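Side-chain contacts in polymerase subunit PA (PDB 4CGS), which probably binds RNA as part of the viral polymerase, of which this chain is the N-terminal, cap-snatching-type domain of the PA subunit: residues 50-55 and 137-142; 80-85 and 98-103; 73-78 and 85-90; 14-19 and 30-35. One frame throughout, in Å; residues are numbered along the deposited sequence. Where two conformers were deposited one is given.

How the interactions relate
Two of the four contacts are buried, and they differ sharply in chemistry. Interaction 4 joins helices 13-18 and 31-44 through a stacked arginine and hydrogen bonds, whereas interaction 3 is purely apolar, a methionine of helix 68-78 on the loop that leads to strand 90-92. Interaction 2 shares Pro85 with interaction 3 and lies about 8 Å from it between centres; it sets the same loop against strand 97-104, with Val99 and Leu90 joined by backbone bonding between the two. Interaction 1, partly buried and about 26 Å from interaction 4 between centres, places a histidine beside the capped start of helix 140-157 and touches interaction 2 through Tyr137 OH on Val99 CG2.

Interaction 1. Residues 50-55 and 137-142; sequences DMHLHN and YLDEVQ
His52 lies with one ring face over Gln142, a member of the capping box that opens helix 140-157. The imidazole stands beside this helix start, its NE2 3.5 Å from Gln142 CG and its CE1 3.6 Å from the same methylene. Further out, Gln142 NE2 sits over the centre of that face, 4.2 Å above the ring plane, and the amide is turned 48° from the ring. Val141 approaches differently: its CG1 comes to the ring edge, near the plane, and lies 4.1 Å from His52 CE1. The carboxylate of Asp139 stands obliquely to the ring, the two planes 58° apart; its charge could favour a protonated imidazole, although OD2 is still 4.3 Å from His52 ND1. Gln142 CG is anti to its own carbonyl carbon (chi1 -65°), and the chain then runs extended before the amide turns back to the cap. Outside the segments, Gln142 NE2 is bonded to Ile48 O and Tyr60 OH, two bonds that would hold the amide against the ring face. The box itself closes in both directions: Gln142 N gives a nearly straight 2.9 Å bond to Asp139 OD1, and Asp139 N gives one to a lone pair of Gln142 OE1 at 2.9 Å.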
loop_
_atom_site.group_PDB
_atom_site.type_symbol
_atom_site.label_atom_id
_atom_site.label_comp_id
_atom_site.label_asym_id
_atom_site.label_seq_id
_atom_site.Cartn_x
_atom_site.Cartn_y
_atom_site.Cartn_z
ATOM N N ASP A 50 6.780 -7.741 5.471
ATOM C CA ASP A 50 7.876 -7.746 6.483
ATOM C C ASP A 50 8.108 -9.039 7.210
ATOM O O ASP A 50 7.344 -9.338 8.100
ATOM C CB ASP A 50 7.589 -6.669 7.546
ATOM C CG ASP A 50 8.737 -6.438 8.581
ATOM O OD1 ASP A 50 9.949 -6.775 8.364
ATOM O OD2 ASP A 50 8.446 -5.771 9.618
ATOM N N MET A 51 9.154 -9.799 6.862
ATOM C CA MET A 51 9.591 -11.026 7.601
ATOM C C MET A 51 8.526 -12.121 7.555
ATOM O O MET A 51 8.639 -13.128 8.251
ATOM C CB MET A 51 9.998 -10.710 9.036
ATOM C CG MET A 51 11.226 -9.809 9.131
ATOM S SD MET A 51 11.710 -9.227 10.794
ATOM C CE MET A 51 10.324 -8.256 11.444
ATOM N N HIS A 52 7.504 -12.013 6.705
ATOM C CA HIS A 52 6.521 -13.095 6.567
ATOM C C HIS A 52 7.071 -14.089 5.560
ATOM O O HIS A 52 7.421 -13.708 4.451
ATOM C CB HIS A 52 5.159 -12.565 6.092
ATOM C CG HIS A 52 4.429 -11.894 7.160
ATOM N ND1 HIS A 52 3.771 -12.575 8.139
ATOM C CD2 HIS A 52 4.366 -10.558 7.490
ATOM C CE1 HIS A 52 3.299 -11.657 9.039
ATOM N NE2 HIS A 52 3.718 -10.452 8.674
ATOM N N LEU A 53 7.145 -15.360 5.939
ATOM C CA LEU A 53 7.781 -16.404 5.109
ATOM C C LEU A 53 6.757 -17.428 4.666
ATOM O O LEU A 53 5.726 -17.672 5.345
ATOM C CB LEU A 53 8.914 -17.122 5.863
ATOM C CG LEU A 53 10.101 -16.328 6.436
ATOM C CD1 LEU A 53 10.954 -17.322 7.227
ATOM C CD2 LEU A 53 10.910 -15.537 5.410
ATOM N N HIS A 54 7.045 -18.034 3.541
ATOM C CA HIS A 54 6.332 -19.197 3.029
ATOM C C HIS A 54 7.380 -20.092 2.397
ATOM O O HIS A 54 8.168 -19.620 1.609
ATOM C CB HIS A 54 5.262 -18.785 1.972
ATOM C CG HIS A 54 4.734 -19.964 1.148
ATOM N ND1 HIS A 54 3.992 -20.937 1.717
ATOM C CD2 HIS A 54 4.873 -20.267 -0.174
ATOM C CE1 HIS A 54 3.693 -21.861 0.766
ATOM N NE2 HIS A 54 4.231 -21.464 -0.391
ATOM N N ASN A 55 7.471 -21.353 2.832
ATOM C CA ASN A 55 8.450 -22.315 2.374
ATOM C C ASN A 55 9.859 -21.760 2.575
ATOM O O ASN A 55 10.744 -21.938 1.722
ATOM C CB ASN A 55 8.185 -22.646 0.912
ATOM C CG ASN A 55 8.880 -23.882 0.462
ATOM O OD1 ASN A 55 9.236 -24.725 1.258
ATOM N ND2 ASN A 55 9.093 -23.984 -0.813
ATOM N N TYR A 137 -8.328 -11.613 5.157
ATOM C CA TYR A 137 -7.155 -11.988 4.397
ATOM C C TYR A 137 -5.901 -11.855 5.240
ATOM O O TYR A 137 -5.063 -12.742 5.272
ATOM C CB TYR A 137 -7.024 -11.166 3.113
ATOM C CG TYR A 137 -5.683 -11.306 2.479
ATOM C CD1 TYR A 137 -5.322 -12.486 1.847
ATOM C CD2 TYR A 137 -4.775 -10.315 2.520
ATOM C CE1 TYR A 137 -4.078 -12.609 1.261
ATOM C CE2 TYR A 137 -3.517 -10.437 1.950
ATOM C CZ TYR A 137 -3.174 -11.584 1.329
ATOM O OH TYR A 137 -1.883 -11.787 0.846
ATOM N N LEU A 138 -5.719 -10.690 5.870
ATOM C CA LEU A 138 -4.529 -10.401 6.676
ATOM C C LEU A 138 -4.587 -11.200 8.011
ATOM O O LEU A 138 -5.653 -11.362 8.608
ATOM C CB LEU A 138 -4.396 -8.895 6.959
ATOM C CG LEU A 138 -4.158 -8.011 5.748
ATOM C CD1 LEU A 138 -4.135 -6.582 6.273
ATOM C CD2 LEU A 138 -2.859 -8.332 5.033
ATOM N N ASP A 139 -3.420 -11.689 8.434
ATOM C CA ASP A 139 -3.319 -12.379 9.712
ATOM C C ASP A 139 -3.232 -11.385 10.844
ATOM O O ASP A 139 -3.085 -10.169 10.609
ATOM C CB ASP A 139 -2.266 -13.445 9.703
ATOM C CG ASP A 139 -0.885 -13.008 9.784
ATOM O OD1 ASP A 139 -0.601 -11.893 10.146
ATOM O OD2 ASP A 139 -0.033 -13.960 9.539
ATOM N N GLU A 140 -3.254 -11.846 12.095
ATOM C CA GLU A 140 -3.351 -10.907 13.214
ATOM C C GLU A 140 -2.115 -9.998 13.257
ATOM O O GLU A 140 -2.242 -8.804 13.543
ATOM C CB GLU A 140 -3.542 -11.683 14.509
ATOM C CG GLU A 140 -3.840 -10.791 15.683
ATOM C CD GLU A 140 -4.029 -11.513 17.018
ATOM O OE1 GLU A 140 -3.785 -12.701 17.064
ATOM O OE2 GLU A 140 -4.381 -10.865 18.014
ATOM N N VAL A 141 -0.940 -10.533 13.009
ATOM C CA VAL A 141 0.300 -9.752 13.045
ATOM C C VAL A 141 0.297 -8.718 11.933
ATOM O O VAL A 141 0.623 -7.551 12.153
ATOM C CB VAL A 141 1.561 -10.686 12.937
ATOM C CG1 VAL A 141 2.819 -9.837 12.728
ATOM C CG2 VAL A 141 1.730 -11.565 14.178
ATOM N N GLN A 142 -0.104 -9.109 10.711
ATOM C CA GLN A 142 -0.242 -8.143 9.655
ATOM C C GLN A 142 -1.240 -7.042 9.936
ATOM O O GLN A 142 -0.963 -5.869 9.704
ATOM C CB GLN A 142 -0.640 -8.868 8.360
ATOM C CG GLN A 142 0.413 -9.828 7.803
ATOM C CD GLN A 142 -0.084 -10.572 6.613
ATOM O OE1 GLN A 142 -1.152 -11.205 6.723
ATOM N NE2 GLN A 142 0.641 -10.562 5.502
#

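Interaction 2. Residues 80-85 and 98-103; sequences LIFARP and GVYVKV
Van der Waals contact comes first: the far end of the Phe82 ring reaches the backbone of Gly98, with CZ 3.3 Å from Gly98 N and 3.4 Å from Gly98 CA. Having no side chain, Gly98 lets Phe82 CZ and CE2 lie against its N and CA. The side chains of Phe82 and Tyr100 run antiparallel past one another, with Phe82 CD2 4.1 Å from Tyr100 OH. Arg84 lays its CG against the same phenol oxygen, 3.4 Å from Tyr100 OH; it crosses the tyrosine at about a right angle, and a bend at chi2 (-63°) carries the guanidinium away from the phenol toward Glu119. Polar contact runs through water, which donates to Tyr100 OH over 2.9 Å, lies in the ring plane at its edge, and accepts only weakly from Arg84 N. Glu119, outside the segments, is a shared partner, its OE1 in a salt bridge with Arg84 NH2 and its OE2 hydrogen-bonded to Tyr100 OH. The loop after helix 68-78 thus packs on the side of strand 97-104 that carries Gly98 and Tyr100, in the mixed sheet of the PA N-terminal domain.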
loop_
_atom_site.group_PDB
_atom_site.type_symbol
_atom_site.label_atom_id
_atom_site.label_comp_id
_atom_site.label_asym_id
_atom_site.label_seq_id
_atom_site.Cartn_x
_atom_site.Cartn_y
_atom_site.Cartn_z
ATOM N N LEU A 80 2.070 -16.486 -11.983
ATOM C CA LEU A 80 0.954 -15.742 -11.392
ATOM C C LEU A 80 0.670 -14.597 -12.313
ATOM O O LEU A 80 1.365 -13.595 -12.350
ATOM C CB LEU A 80 1.284 -15.206 -10.015
ATOM C CG LEU A 80 1.448 -16.222 -8.950
ATOM C CD1 LEU A 80 2.126 -15.533 -7.755
ATOM C CD2 LEU A 80 0.128 -16.905 -8.573
ATOM N N ILE A 81 -0.322 -14.816 -13.204
ATOM C CA ILE A 81 -0.561 -13.933 -14.357
ATOM C C ILE A 81 -1.919 -13.253 -14.179
ATOM O O ILE A 81 -2.897 -13.853 -13.684
ATOM C CB ILE A 81 -0.606 -14.738 -15.667
ATOM C CG1 ILE A 81 0.579 -15.758 -15.767
ATOM C CG2 ILE A 81 -0.592 -13.748 -16.867
ATOM C CD1 ILE A 81 1.984 -15.183 -15.654
ATOM N N PHE A 82 -1.978 -11.983 -14.510
ATOM C CA PHE A 82 -3.168 -11.118 -14.293
ATOM C C PHE A 82 -3.419 -10.292 -15.542
ATOM O O PHE A 82 -2.582 -10.208 -16.391
ATOM C CB PHE A 82 -2.909 -10.190 -13.139
ATOM C CG PHE A 82 -2.565 -10.917 -11.854
ATOM C CD1 PHE A 82 -1.240 -11.344 -11.631
ATOM C CD2 PHE A 82 -3.570 -11.353 -10.962
ATOM C CE1 PHE A 82 -0.899 -12.069 -10.518
ATOM C CE2 PHE A 82 -3.162 -12.019 -9.832
ATOM C CZ PHE A 82 -1.848 -12.407 -9.662
ATOM N N ALA A 83 -4.622 -9.727 -15.620
ATOM C CA ALA A 83 -5.056 -9.073 -16.877
ATOM C C ALA A 83 -5.597 -7.685 -16.626
ATOM O O ALA A 83 -6.461 -7.176 -17.362
ATOM C CB ALA A 83 -6.091 -9.982 -17.588
ATOM N N ARG A 84 -5.120 -7.011 -15.588
ATOM C CA ARG A 84 -5.427 -5.628 -15.381
ATOM C C ARG A 84 -4.358 -4.761 -16.030
ATOM O O ARG A 84 -3.224 -5.184 -16.197
ATOM C CB ARG A 84 -5.493 -5.283 -13.887
ATOM C CG ARG A 84 -6.400 -6.159 -13.095
ATOM C CD ARG A 84 -7.860 -6.115 -13.442
ATOM N NE ARG A 84 -8.650 -6.973 -12.546
ATOM C CZ ARG A 84 -9.968 -6.970 -12.529
ATOM N NH1 ARG A 84 -10.646 -6.271 -13.457
ATOM N NH2 ARG A 84 -10.585 -7.718 -11.617
ATOM N N PRO A 85 -4.669 -3.488 -16.356
ATOM C CA PRO A 85 -3.641 -2.562 -16.878
ATOM C C PRO A 85 -2.482 -2.367 -15.913
ATOM O O PRO A 85 -1.355 -2.242 -16.331
ATOM C CB PRO A 85 -4.400 -1.228 -17.041
ATOM C CG PRO A 85 -5.835 -1.653 -17.225
ATOM C CD PRO A 85 -6.030 -2.920 -16.427
ATOM N N GLY A 98 -2.615 -12.144 -6.490
ATOM C CA GLY A 98 -2.098 -10.830 -6.667
ATOM C C GLY A 98 -2.821 -9.918 -5.695
ATOM O O GLY A 98 -4.050 -9.960 -5.627
ATOM N N VAL A 99 -2.089 -9.094 -5.002
ATOM C CA VAL A 99 -2.627 -8.216 -3.977
ATOM C C VAL A 99 -2.528 -6.783 -4.454
ATOM O O VAL A 99 -1.472 -6.311 -4.795
ATOM C CB VAL A 99 -1.896 -8.401 -2.625
ATOM C CG1 VAL A 99 -2.535 -7.498 -1.556
ATOM C CG2 VAL A 99 -1.886 -9.861 -2.189
ATOM N N TYR A 100 -3.650 -6.060 -4.391
ATOM C CA TYR A 100 -3.690 -4.633 -4.708
ATOM C C TYR A 100 -3.981 -3.931 -3.379
ATOM O O TYR A 100 -4.829 -4.406 -2.622
ATOM C CB TYR A 100 -4.755 -4.331 -5.716
ATOM C CG TYR A 100 -4.653 -5.098 -7.038
ATOM C CD1 TYR A 100 -5.204 -6.327 -7.122
ATOM C CD2 TYR A 100 -4.004 -4.568 -8.164
ATOM C CE1 TYR A 100 -5.164 -7.103 -8.275
ATOM C CE2 TYR A 100 -3.948 -5.334 -9.371
ATOM C CZ TYR A 100 -4.560 -6.568 -9.367
ATOM O OH TYR A 100 -4.540 -7.379 -10.528
ATOM N N VAL A 101 -3.302 -2.821 -3.124
ATOM C CA VAL A 101 -3.515 -2.042 -1.878
ATOM C C VAL A 101 -4.118 -0.702 -2.252
ATOM O O VAL A 101 -3.585 0.009 -3.125
ATOM C CB VAL A 101 -2.196 -1.859 -1.165
ATOM C CG1 VAL A 101 -2.343 -0.972 0.077
ATOM C CG2 VAL A 101 -1.597 -3.191 -0.765
ATOM N N LYS A 102 -5.178 -0.342 -1.568
ATOM C CA LYS A 102 -5.834 0.912 -1.692
ATOM C C LYS A 102 -5.976 1.603 -0.323
ATOM O O LYS A 102 -6.520 1.001 0.617
ATOM C CB LYS A 102 -7.219 0.714 -2.452
ATOM C CG LYS A 102 -7.187 0.242 -3.922
ATOM C CD LYS A 102 -8.516 0.475 -4.670
ATOM C CE LYS A 102 -8.409 0.306 -6.206
ATOM N NZ LYS A 102 -9.588 0.809 -7.028
ATOM N N VAL A 103 -5.543 2.842 -0.247
ATOM C CA VAL A 103 -5.650 3.656 0.938
ATOM C C VAL A 103 -6.758 4.695 0.740
ATOM O O VAL A 103 -6.749 5.494 -0.182
ATOM C CB VAL A 103 -4.329 4.395 1.272
ATOM C CG1 VAL A 103 -4.493 5.271 2.504
ATOM C CG2 VAL A 103 -3.206 3.380 1.404
HETATM O O HOH W 1 -2.904 -6.927 -12.934
#

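Interaction 3. Residues 73-78 and 85-90; sequences QEMKRQ and PNVPDL
Met75, on helix 68-78, carries the contact with Val87 and Pro88 alone. Its side chain leaves the helix with CG anti to the carbonyl carbon (chi1 -77°) and runs extended as far as SD, and a turn about the CG-SD bond (chi3 -71°) swings the methyl toward Val87. Two atoms do the touching. SD meets Pro88 at the ring carbon next to its nitrogen, with CD 3.8 Å away, and CE lies 3.6 Å from Val87 CG1 and 3.9 Å from Val87 CB. Both neighbours are met at a slant. Later in the segment, Arg77 N and Gln78 N continue the helical bonding to Gln73 O and Glu74 O, so the backbone that carries Met75 is regular helix. The packing is entirely apolar. Phe82 also touches Met75 and Pro88, and Pro88 rests on Tyr100 of strand 97-104. The methionine thus joins helix 68-78 to the loop that runs into strand 90-92, where Asp89 and Leu90 form a classic bulge opposite Val99.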
loop_
_atom_site.group_PDB
_atom_site.type_symbol
_atom_site.label_atom_id
_atom_site.label_comp_id
_atom_site.label_asym_id
_atom_site.label_seq_id
_atom_site.Cartn_x
_atom_site.Cartn_y
_atom_site.Cartn_z
ATOM N N GLN A 73 8.368 -9.916 -15.385
ATOM C CA GLN A 73 9.339 -11.003 -15.219
ATOM C C GLN A 73 8.977 -11.881 -13.982
ATOM O O GLN A 73 8.981 -13.130 -14.045
ATOM C CB GLN A 73 10.741 -10.419 -15.039
ATOM C CG GLN A 73 11.373 -9.797 -16.293
ATOM C CD GLN A 73 12.672 -9.030 -16.002
ATOM O OE1 GLN A 73 13.142 -8.965 -14.830
ATOM N NE2 GLN A 73 13.200 -8.379 -17.037
ATOM N N GLU A 74 8.724 -11.216 -12.856
ATOM C CA GLU A 74 8.367 -11.843 -11.580
ATOM C C GLU A 74 7.102 -12.696 -11.769
ATOM O O GLU A 74 7.061 -13.877 -11.344
ATOM C CB GLU A 74 8.156 -10.761 -10.483
ATOM C CG GLU A 74 9.425 -9.992 -10.076
ATOM C CD GLU A 74 10.510 -10.759 -9.282
ATOM O OE1 GLU A 74 10.443 -12.004 -9.131
ATOM O OE2 GLU A 74 11.469 -10.074 -8.795
ATOM N N MET A 75 6.067 -12.101 -12.384
ATOM C CA MET A 75 4.749 -12.802 -12.573
ATOM C C MET A 75 4.905 -14.044 -13.459
ATOM O O MET A 75 4.459 -15.090 -13.159
ATOM C CB MET A 75 3.718 -11.829 -13.178
ATOM C CG MET A 75 3.228 -10.889 -12.067
ATOM S SD MET A 75 1.948 -9.741 -12.609
ATOM C CE MET A 75 2.816 -8.591 -13.688
ATOM N N LYS A 76 5.652 -13.904 -14.556
ATOM C CA LYS A 76 5.927 -15.019 -15.470
ATOM C C LYS A 76 6.722 -16.117 -14.749
ATOM O O LYS A 76 6.379 -17.310 -14.891
ATOM C CB LYS A 76 6.639 -14.561 -16.725
ATOM C CG LYS A 76 5.728 -13.818 -17.675
ATOM C CD LYS A 76 6.471 -13.375 -18.943
ATOM C CE LYS A 76 5.560 -12.592 -19.884
ATOM N NZ LYS A 76 4.981 -13.388 -21.012
ATOM N N ARG A 77 7.742 -15.717 -13.978
ATOM C CA ARG A 77 8.594 -16.686 -13.247
ATOM C C ARG A 77 7.744 -17.475 -12.187
ATOM O O ARG A 77 7.933 -18.683 -11.976
ATOM C CB ARG A 77 9.742 -15.990 -12.538
ATOM C CG ARG A 77 10.775 -16.995 -12.006
ATOM C CD ARG A 77 12.120 -16.359 -11.625
ATOM N NE ARG A 77 12.898 -17.269 -10.761
ATOM C CZ ARG A 77 13.822 -18.169 -11.139
ATOM N NH1 ARG A 77 14.190 -18.343 -12.413
ATOM N NH2 ARG A 77 14.407 -18.901 -10.202
ATOM N N GLN A 78 6.794 -16.821 -11.535
ATOM C CA GLN A 78 5.936 -17.457 -10.539
ATOM C C GLN A 78 4.686 -18.091 -11.115
ATOM O O GLN A 78 3.891 -18.677 -10.405
ATOM C CB GLN A 78 5.475 -16.494 -9.446
ATOM C CG GLN A 78 6.675 -15.971 -8.648
ATOM C CD GLN A 78 7.317 -17.018 -7.805
ATOM O OE1 GLN A 78 6.656 -17.990 -7.415
ATOM N NE2 GLN A 78 8.565 -16.829 -7.454
ATOM N N PRO A 85 -4.669 -3.488 -16.356
ATOM C CA PRO A 85 -3.641 -2.562 -16.878
ATOM C C PRO A 85 -2.482 -2.367 -15.913
ATOM O O PRO A 85 -1.355 -2.242 -16.331
ATOM C CB PRO A 85 -4.400 -1.228 -17.041
ATOM C CG PRO A 85 -5.835 -1.653 -17.225
ATOM C CD PRO A 85 -6.030 -2.920 -16.427
ATOM N N ASN A 86 -2.831 -2.271 -14.626
ATOM C CA ASN A 86 -1.874 -2.087 -13.521
ATOM C C ASN A 86 -1.534 -3.446 -12.870
ATOM O O ASN A 86 -2.393 -4.279 -12.644
ATOM C CB ASN A 86 -2.593 -1.209 -12.427
ATOM C CG ASN A 86 -4.049 -1.703 -12.064
ATOM O OD1 ASN A 86 -4.969 -1.898 -12.965
ATOM N ND2 ASN A 86 -4.309 -1.800 -10.755
ATOM N N VAL A 87 -0.244 -3.656 -12.604
ATOM C CA VAL A 87 0.219 -4.909 -12.012
ATOM C C VAL A 87 -0.114 -4.929 -10.514
ATOM O O VAL A 87 -0.299 -3.924 -9.850
ATOM C CB VAL A 87 1.754 -5.155 -12.202
ATOM C CG1 VAL A 87 2.134 -5.029 -13.651
ATOM C CG2 VAL A 87 2.584 -4.203 -11.360
ATOM N N PRO A 88 -0.334 -6.146 -9.942
ATOM C CA PRO A 88 -0.597 -6.165 -8.490
ATOM C C PRO A 88 0.545 -5.539 -7.724
ATOM O O PRO A 88 1.731 -5.721 -8.080
ATOM C CB PRO A 88 -0.778 -7.656 -8.193
ATOM C CG PRO A 88 -1.047 -8.289 -9.524
ATOM C CD PRO A 88 -0.370 -7.509 -10.518
ATOM N N ASP A 89 0.232 -4.906 -6.599
ATOM C CA ASP A 89 1.240 -4.322 -5.715
ATOM C C ASP A 89 2.142 -5.339 -5.034
ATOM O O ASP A 89 3.329 -5.108 -4.832
ATOM C CB ASP A 89 0.521 -3.389 -4.687
ATOM C CG ASP A 89 -0.196 -2.280 -5.354
ATOM O OD1 ASP A 89 0.512 -1.529 -6.130
ATOM O OD2 ASP A 89 -1.393 -2.086 -5.109
ATOM N N LEU A 90 1.564 -6.514 -4.732
ATOM C CA LEU A 90 2.314 -7.622 -4.229
ATOM C C LEU A 90 1.861 -8.938 -4.903
ATOM O O LEU A 90 0.719 -9.068 -5.317
ATOM C CB LEU A 90 2.219 -7.829 -2.693
ATOM C CG LEU A 90 2.397 -6.664 -1.753
ATOM C CD1 LEU A 90 1.076 -5.928 -1.512
ATOM C CD2 LEU A 90 3.051 -7.101 -0.446
#

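Interaction 4. Residues 14-19 and 30-35; sequences EIWALS and RPLEAR
Segment 14-19, which carries most of helix 13-18, meets the first turn of helix 31-44, with the CA atoms of Ser19 and Arg35 7.4 Å apart as the nearest pair. Arg35 crosses the gap extended from CG to NE, its CG anti to the backbone N (chi1 -174°), and lays its guanidinium flat on the Trp16 indole. The planes are only 8° apart and the centres 3.8 Å, a cation-pi stack over the five-membered ring, while Arg35 CD makes a CH-pi contact with the six-membered one. In its own plane the guanidinium has two further partners. NE gives a hydrogen bond to Ser19 OG at 2.9 Å, and NH2, sitting 46° above the carbonyl plane, gives one to Trp16 O at 3.0 Å. That carbonyl also accepts from Ser19 OG at 2.7 Å, and the two donors reach it from opposite faces of its plane, so the buried oxygen is gripped twice. Three constraints therefore fix the guanidinium: one stack and two bonds. Leu32 CD1 meets the indole edge near its plane, 3.8 Å from Trp16 CH2. The indole N-H is taken by Asp4 OD1 outside the segments. Cys39, further along helix 31-44, touches both Trp16 and Ser19, while Met3 and Trp25 in loops pack on Arg35; the stack thus sits between the two helices and the N-terminal loop.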
loop_
_atom_site.group_PDB
_atom_site.type_symbol
_atom_site.label_atom_id
_atom_site.label_comp_id
_atom_site.label_asym_id
_atom_site.label_seq_id
_atom_site.Cartn_x
_atom_site.Cartn_y
_atom_site.Cartn_z
ATOM N N GLU A 14 13.952 6.800 3.832
ATOM C CA GLU A 14 14.280 5.982 2.614
ATOM C C GLU A 14 13.074 5.726 1.752
ATOM O O GLU A 14 13.221 5.722 0.532
ATOM C CB GLU A 14 15.049 4.717 2.994
ATOM C CG GLU A 14 14.326 3.747 3.930
ATOM C CD GLU A 14 14.458 3.983 5.434
ATOM O OE1 GLU A 14 14.734 5.126 5.844
ATOM O OE2 GLU A 14 14.268 2.958 6.156
ATOM N N ILE A 15 11.900 5.574 2.339
ATOM C CA ILE A 15 10.643 5.478 1.560
ATOM C C ILE A 15 10.321 6.787 0.864
ATOM O O ILE A 15 9.990 6.807 -0.315
ATOM C CB ILE A 15 9.519 4.872 2.413
ATOM C CG1 ILE A 15 9.768 3.377 2.636
ATOM C CG2 ILE A 15 8.158 5.219 1.763
ATOM C CD1 ILE A 15 8.766 2.729 3.611
ATOM N N TRP A 16 10.494 7.910 1.563
ATOM C CA TRP A 16 10.300 9.205 0.970
ATOM C C TRP A 16 11.250 9.386 -0.174
ATOM O O TRP A 16 10.846 9.847 -1.276
ATOM C CB TRP A 16 10.477 10.265 1.989
ATOM C CG TRP A 16 10.176 11.674 1.565
ATOM C CD1 TRP A 16 11.070 12.689 1.268
ATOM C CD2 TRP A 16 8.882 12.261 1.470
ATOM N NE1 TRP A 16 10.429 13.793 1.002
ATOM C CE2 TRP A 16 9.095 13.643 1.102
ATOM C CE3 TRP A 16 7.606 11.795 1.611
ATOM C CZ2 TRP A 16 8.037 14.516 0.909
ATOM C CZ3 TRP A 16 6.561 12.683 1.475
ATOM C CH2 TRP A 16 6.788 14.009 1.120
ATOM N N ALA A 17 12.501 9.042 0.011
ATOM C CA ALA A 17 13.449 9.221 -1.073
ATOM C C ALA A 17 13.080 8.301 -2.291
ATOM O O ALA A 17 13.187 8.698 -3.476
ATOM C CB ALA A 17 14.862 8.947 -0.600
ATOM N N LEU A 18 12.739 7.064 -2.031
ATOM C CA LEU A 18 12.392 6.121 -3.066
ATOM C C LEU A 18 11.185 6.643 -3.903
ATOM O O LEU A 18 11.083 6.410 -5.119
ATOM C CB LEU A 18 12.146 4.690 -2.508
ATOM C CG LEU A 18 11.957 3.624 -3.614
ATOM C CD1 LEU A 18 13.055 3.663 -4.709
ATOM C CD2 LEU A 18 11.777 2.233 -3.046
ATOM N N SER A 19 10.261 7.304 -3.236
ATOM C CA SER A 19 9.110 7.859 -3.927
ATOM C C SER A 19 9.454 8.860 -5.011
ATOM O O SER A 19 8.613 9.163 -5.867
ATOM C CB SER A 19 8.090 8.461 -2.991
ATOM O OG SER A 19 8.483 9.681 -2.472
ATOM N N ARG A 30 -2.713 17.747 -6.378
ATOM C CA ARG A 30 -2.291 17.941 -4.989
ATOM C C ARG A 30 -1.056 17.046 -4.721
ATOM O O ARG A 30 -1.153 15.997 -4.108
ATOM C CB ARG A 30 -3.417 17.606 -4.024
ATOM C CG ARG A 30 -4.640 18.492 -4.372
ATOM C CD ARG A 30 -5.462 18.781 -3.196
ATOM N NE ARG A 30 -6.752 19.354 -3.492
ATOM C CZ ARG A 30 -7.012 20.600 -3.840
ATOM N NH1 ARG A 30 -6.053 21.543 -4.012
ATOM N NH2 ARG A 30 -8.283 20.916 -3.889
ATOM N N PRO A 31 0.106 17.436 -5.248
ATOM C CA PRO A 31 1.212 16.504 -5.275
ATOM C C PRO A 31 1.763 16.118 -3.901
ATOM O O PRO A 31 2.129 14.964 -3.677
ATOM C CB PRO A 31 2.249 17.177 -6.126
ATOM C CG PRO A 31 1.862 18.659 -6.088
ATOM C CD PRO A 31 0.387 18.664 -6.027
ATOM N N LEU A 32 1.855 17.057 -2.983
ATOM C CA LEU A 32 2.378 16.666 -1.638
ATOM C C LEU A 32 1.444 15.648 -0.972
ATOM O O LEU A 32 1.912 14.621 -0.439
ATOM C CB LEU A 32 2.582 17.936 -0.754
ATOM C CG LEU A 32 2.883 17.589 0.693
ATOM C CD1 LEU A 32 4.165 16.767 0.865
ATOM C CD2 LEU A 32 2.948 18.864 1.541
ATOM N N GLU A 33 0.168 15.939 -1.001
ATOM C CA GLU A 33 -0.819 15.070 -0.392
ATOM C C GLU A 33 -0.755 13.673 -1.055
ATOM O O GLU A 33 -0.784 12.648 -0.400
ATOM C CB GLU A 33 -2.210 15.623 -0.513
ATOM C CG GLU A 33 -2.550 16.909 0.249
ATOM C CD GLU A 33 -2.111 18.215 -0.411
ATOM O OE1 GLU A 33 -1.329 18.236 -1.352
ATOM O OE2 GLU A 33 -2.654 19.276 -0.018
ATOM N N ALA A 34 -0.728 13.669 -2.371
ATOM C CA ALA A 34 -0.632 12.442 -3.105
ATOM C C ALA A 34 0.639 11.707 -2.829
ATOM O O ALA A 34 0.614 10.457 -2.715
ATOM C CB ALA A 34 -0.800 12.677 -4.597
ATOM N N ARG A 35 1.748 12.366 -2.657
ATOM C CA ARG A 35 3.034 11.715 -2.372
ATOM C C ARG A 35 2.969 11.055 -1.001
ATOM O O ARG A 35 3.460 9.922 -0.832
ATOM C CB ARG A 35 4.165 12.727 -2.404
ATOM C CG ARG A 35 5.544 12.161 -2.271
ATOM C CD ARG A 35 6.631 13.159 -2.500
ATOM N NE ARG A 35 7.942 12.535 -2.380
ATOM C CZ ARG A 35 9.091 13.226 -2.445
ATOM N NH1 ARG A 35 9.024 14.553 -2.633
ATOM N NH2 ARG A 35 10.280 12.623 -2.258
#